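Local coordinates for protein sulfoquinovosidase (PDB 5AEG) that hydrolyses sulfoquinovosyl diacylglycerides and simple sulfoquinovosides such as sulfoquinovosyl glycerol, releasing sulfoquinovose for use as a carbon and sulfur source, at residues Phe139-Ser151 with Cys201-His213. Sequence-based numbering, arbitrary orientation.
Sequences FDLRGKPFPLWTS and CYMNFDFSAPEYH
Y202 opens the contact by turning the edge of its ring to W149, whose CE3 lies 3.9 Å from Y202 CD2, while its hydroxyl end comes up beside the ring of P147. One residue on, M203 O accepts from L148 N. The antiparallel pairing that follows shows how an edge strand carrying two prolines can still be held: P145 and P147 fall in non-hydrogen-bonded pairs, opposite D206 and N204, and so cost no bond across the strands. N204 lays its amide alongside P147, yet its OD1 is buried without a polar partner. On the other face of the sheet lies F205, with L148 CD1 3.6 Å from its ring centroid and only 9° off the normal, a CH-pi contact almost over the middle of the ring. The backbone of F205 pairs with F146 in both directions. D206 bonds within its own segment, its OD1 accepting from S208 N in an Asx turn and from S208 OG, 2.8 Å away. F207 N reaches K144 O, and F207 O receives the nearly straight bond from G143 N, within the type II turn L141-K144. Beyond it, R142, its chain bent at chi2 (82°), brings NH2 to A209 O and P210 O, the latter in the guanidinium plane and the former tilted from it. H213 sets CE1 over one guanidinium face, the two planes 82° apart, and a water joins R142 NE, A209 O and H213 ND1. Strand 203-206 thus lies between 145-148 and 212-217 in the N-terminal galactose mutarotase-like domain; F207 and H213 pack on strand 129-133, M203 and F205 on 193-197, and W149, its side chain about 8 Å from that of E408, a probable active-site residue, reaches helix 422-444 of the TIM barrel, stacking on H426.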
# COMPACT_ATOMS: atom_id res chain seq x y z
N PHE A 139 -8.38 -8.98 5.42
CA PHE A 139 -7.81 -8.04 6.38
C PHE A 139 -7.31 -8.89 7.53
O PHE A 139 -6.08 -8.95 7.77
CB PHE A 139 -8.86 -6.96 6.81
CG PHE A 139 -8.39 -6.05 7.91
CD1 PHE A 139 -7.06 -5.56 7.97
CD2 PHE A 139 -9.30 -5.68 8.92
CE1 PHE A 139 -6.62 -4.76 9.03
CE2 PHE A 139 -8.88 -4.87 9.96
CZ PHE A 139 -7.54 -4.37 10.00
N ASP A 140 -8.24 -9.53 8.28
CA ASP A 140 -7.80 -10.61 9.20
C ASP A 140 -7.13 -11.65 8.35
O ASP A 140 -7.75 -12.25 7.48
CB ASP A 140 -8.98 -11.22 9.88
CG ASP A 140 -8.60 -12.32 10.90
OD1 ASP A 140 -7.44 -12.56 11.24
OD2 ASP A 140 -9.54 -12.94 11.38
N LEU A 141 -5.84 -11.93 8.60
CA LEU A 141 -5.09 -12.90 7.81
C LEU A 141 -5.11 -14.33 8.36
O LEU A 141 -4.60 -15.32 7.73
CB LEU A 141 -3.62 -12.43 7.76
CG LEU A 141 -3.34 -11.01 7.29
CD1 LEU A 141 -1.89 -10.66 7.26
CD2 LEU A 141 -3.95 -10.74 5.96
N ARG A 142 -5.69 -14.51 9.53
CA ARG A 142 -5.73 -15.89 10.13
C ARG A 142 -6.42 -16.93 9.33
O ARG A 142 -7.45 -16.69 8.76
CB ARG A 142 -6.30 -15.85 11.58
CG ARG A 142 -5.81 -17.05 12.41
CD ARG A 142 -4.43 -16.81 12.97
NE ARG A 142 -3.80 -17.98 13.54
CZ ARG A 142 -4.06 -18.42 14.77
NH1 ARG A 142 -4.95 -17.79 15.54
NH2 ARG A 142 -3.39 -19.49 15.23
N GLY A 143 -5.81 -18.12 9.21
CA GLY A 143 -6.36 -19.15 8.39
C GLY A 143 -5.62 -19.37 7.07
O GLY A 143 -5.84 -20.37 6.43
N LYS A 144 -4.71 -18.49 6.69
CA LYS A 144 -4.10 -18.57 5.38
C LYS A 144 -2.63 -18.23 5.42
O LYS A 144 -2.17 -17.48 6.32
CB LYS A 144 -4.73 -17.51 4.43
CG LYS A 144 -6.21 -17.68 4.14
CD LYS A 144 -6.43 -18.86 3.21
CE LYS A 144 -6.69 -18.45 1.76
NZ LYS A 144 -7.13 -19.62 0.94
N PRO A 145 -1.88 -18.68 4.38
CA PRO A 145 -0.53 -18.26 4.18
C PRO A 145 -0.40 -17.10 3.21
O PRO A 145 -1.18 -16.96 2.28
CB PRO A 145 0.14 -19.56 3.65
CG PRO A 145 -0.96 -20.16 2.76
CD PRO A 145 -2.23 -19.84 3.53
N PHE A 146 0.59 -16.28 3.47
CA PHE A 146 0.89 -15.08 2.66
C PHE A 146 2.34 -15.04 2.27
O PHE A 146 3.22 -14.54 3.01
CB PHE A 146 0.46 -13.79 3.35
CG PHE A 146 -1.04 -13.72 3.56
CD1 PHE A 146 -1.60 -14.38 4.64
CD2 PHE A 146 -1.86 -13.04 2.66
CE1 PHE A 146 -2.95 -14.38 4.84
CE2 PHE A 146 -3.24 -13.08 2.83
CZ PHE A 146 -3.79 -13.77 3.90
N PRO A 147 2.61 -15.50 1.05
CA PRO A 147 3.87 -15.11 0.44
C PRO A 147 3.98 -13.57 0.39
O PRO A 147 3.00 -12.85 0.04
CB PRO A 147 3.74 -15.65 -1.00
CG PRO A 147 2.81 -16.84 -0.84
CD PRO A 147 1.78 -16.25 0.12
N LEU A 148 5.18 -13.10 0.65
CA LEU A 148 5.53 -11.70 0.71
C LEU A 148 6.60 -11.37 -0.34
O LEU A 148 7.85 -11.38 -0.07
CB LEU A 148 6.06 -11.35 2.11
CG LEU A 148 5.01 -11.61 3.22
CD1 LEU A 148 5.65 -11.42 4.59
CD2 LEU A 148 3.71 -10.77 3.09
N TRP A 149 6.12 -10.98 -1.52
CA TRP A 149 6.98 -10.72 -2.64
C TRP A 149 6.31 -9.65 -3.49
O TRP A 149 5.20 -9.89 -3.97
CB TRP A 149 7.14 -12.00 -3.37
CG TRP A 149 8.05 -11.88 -4.57
CD1 TRP A 149 7.67 -11.72 -5.89
CD2 TRP A 149 9.48 -11.84 -4.56
NE1 TRP A 149 8.79 -11.61 -6.69
CE2 TRP A 149 9.90 -11.68 -5.92
CE3 TRP A 149 10.45 -11.98 -3.56
CZ2 TRP A 149 11.26 -11.66 -6.27
CZ3 TRP A 149 11.82 -11.97 -3.92
CH2 TRP A 149 12.19 -11.80 -5.26
N THR A 150 6.93 -8.49 -3.60
CA THR A 150 6.30 -7.35 -4.33
C THR A 150 6.18 -7.70 -5.79
O THR A 150 7.08 -8.35 -6.37
CB THR A 150 6.95 -5.96 -4.08
OG1 THR A 150 6.05 -5.01 -4.62
CG2 THR A 150 8.34 -5.82 -4.68
N SER A 151 5.02 -7.42 -6.36
CA SER A 151 4.71 -7.78 -7.73
C SER A 151 3.54 -6.97 -8.25
O SER A 151 2.96 -6.14 -7.51
CB SER A 151 4.35 -9.26 -7.89
OG SER A 151 3.03 -9.67 -7.45
N CYS A 201 14.43 -10.48 1.80
CA CYS A 201 14.31 -11.70 1.02
C CYS A 201 12.88 -12.14 0.83
O CYS A 201 11.99 -11.63 1.56
CB CYS A 201 15.12 -12.84 1.69
SG CYS A 201 14.57 -13.21 3.38
N TYR A 202 12.62 -13.08 -0.10
CA TYR A 202 11.34 -13.79 -0.15
C TYR A 202 11.00 -14.30 1.23
O TYR A 202 11.89 -14.87 1.91
CB TYR A 202 11.39 -14.93 -1.12
CG TYR A 202 10.10 -15.70 -1.19
CD1 TYR A 202 9.84 -16.72 -0.31
CD2 TYR A 202 9.03 -15.31 -2.08
CE1 TYR A 202 8.68 -17.44 -0.35
CE2 TYR A 202 7.84 -16.04 -2.11
CZ TYR A 202 7.67 -17.08 -1.25
OH TYR A 202 6.52 -17.81 -1.32
N MET A 203 9.75 -14.14 1.66
CA MET A 203 9.26 -14.74 2.92
C MET A 203 7.85 -15.21 2.67
O MET A 203 7.22 -14.76 1.76
CB MET A 203 9.30 -13.69 4.05
CG MET A 203 10.70 -13.35 4.48
SD MET A 203 10.72 -12.17 5.88
CE MET A 203 11.25 -10.78 5.03
N ASN A 204 7.38 -16.12 3.48
CA ASN A 204 6.07 -16.60 3.47
C ASN A 204 5.61 -16.67 4.93
O ASN A 204 6.20 -17.41 5.73
CB ASN A 204 5.97 -18.00 2.86
CG ASN A 204 4.52 -18.46 2.73
OD1 ASN A 204 3.69 -18.15 3.54
ND2 ASN A 204 4.24 -19.22 1.73
N PHE A 205 4.59 -15.92 5.25
CA PHE A 205 4.03 -15.87 6.64
C PHE A 205 2.80 -16.69 6.69
O PHE A 205 1.80 -16.33 6.05
CB PHE A 205 3.79 -14.41 7.08
CG PHE A 205 5.01 -13.63 7.54
CD1 PHE A 205 6.31 -13.98 7.20
CD2 PHE A 205 4.82 -12.43 8.20
CE1 PHE A 205 7.37 -13.21 7.60
CE2 PHE A 205 5.90 -11.68 8.66
CZ PHE A 205 7.18 -12.05 8.33
N ASP A 206 2.83 -17.84 7.41
CA ASP A 206 1.75 -18.78 7.35
C ASP A 206 0.96 -18.67 8.67
O ASP A 206 1.44 -18.99 9.76
CB ASP A 206 2.27 -20.18 7.08
CG ASP A 206 1.18 -21.20 6.98
OD1 ASP A 206 -0.02 -20.87 7.03
OD2 ASP A 206 1.50 -22.36 6.77
N PHE A 207 -0.27 -18.18 8.56
CA PHE A 207 -1.14 -17.97 9.70
C PHE A 207 -2.25 -19.00 9.77
O PHE A 207 -3.28 -18.75 10.41
CB PHE A 207 -1.68 -16.50 9.67
CG PHE A 207 -0.62 -15.46 9.72
CD1 PHE A 207 0.20 -15.31 10.83
CD2 PHE A 207 -0.42 -14.61 8.64
CE1 PHE A 207 1.13 -14.33 10.86
CE2 PHE A 207 0.55 -13.68 8.65
CZ PHE A 207 1.33 -13.52 9.77
N SER A 208 -2.03 -20.16 9.20
CA SER A 208 -3.05 -21.22 9.02
C SER A 208 -3.24 -22.08 10.27
O SER A 208 -4.34 -22.58 10.56
CB SER A 208 -2.63 -22.20 7.91
OG SER A 208 -2.72 -21.47 6.73
N ALA A 209 -2.16 -22.29 11.00
CA ALA A 209 -2.23 -23.36 12.04
C ALA A 209 -2.76 -22.77 13.35
O ALA A 209 -2.32 -21.66 13.78
CB ALA A 209 -0.85 -24.04 12.23
N PRO A 210 -3.70 -23.50 13.99
CA PRO A 210 -4.28 -22.93 15.22
C PRO A 210 -3.31 -22.65 16.34
O PRO A 210 -3.52 -21.67 17.08
CB PRO A 210 -5.38 -23.96 15.63
CG PRO A 210 -5.67 -24.70 14.39
CD PRO A 210 -4.41 -24.70 13.54
N GLU A 211 -2.23 -23.44 16.46
CA GLU A 211 -1.26 -23.26 17.61
C GLU A 211 0.05 -22.54 17.33
O GLU A 211 0.85 -22.30 18.23
CB GLU A 211 -0.94 -24.64 18.26
CG GLU A 211 -2.18 -25.41 18.77
CD GLU A 211 -2.88 -24.74 19.98
OE1 GLU A 211 -2.24 -23.93 20.71
OE2 GLU A 211 -4.12 -24.96 20.19
N TYR A 212 0.30 -22.14 16.09
CA TYR A 212 1.51 -21.46 15.82
C TYR A 212 1.43 -20.69 14.46
O TYR A 212 0.70 -21.06 13.57
CB TYR A 212 2.73 -22.43 15.80
CG TYR A 212 2.57 -23.51 14.80
CD1 TYR A 212 2.98 -23.30 13.46
CD2 TYR A 212 1.97 -24.73 15.13
CE1 TYR A 212 2.80 -24.25 12.51
CE2 TYR A 212 1.78 -25.73 14.16
CZ TYR A 212 2.24 -25.46 12.85
OH TYR A 212 2.10 -26.30 11.84
N HIS A 213 2.21 -19.66 14.39
CA HIS A 213 2.47 -18.96 13.10
C HIS A 213 3.79 -19.51 12.56
O HIS A 213 4.72 -19.71 13.36
CB HIS A 213 2.64 -17.50 13.36
CG HIS A 213 1.49 -16.89 14.11
ND1 HIS A 213 0.18 -17.23 13.90
CD2 HIS A 213 1.49 -15.98 15.10
CE1 HIS A 213 -0.58 -16.54 14.70
NE2 HIS A 213 0.19 -15.78 15.46
O HOH W 1 -1.43 -19.19 12.70
O HOH W 2 9.41 -10.68 2.10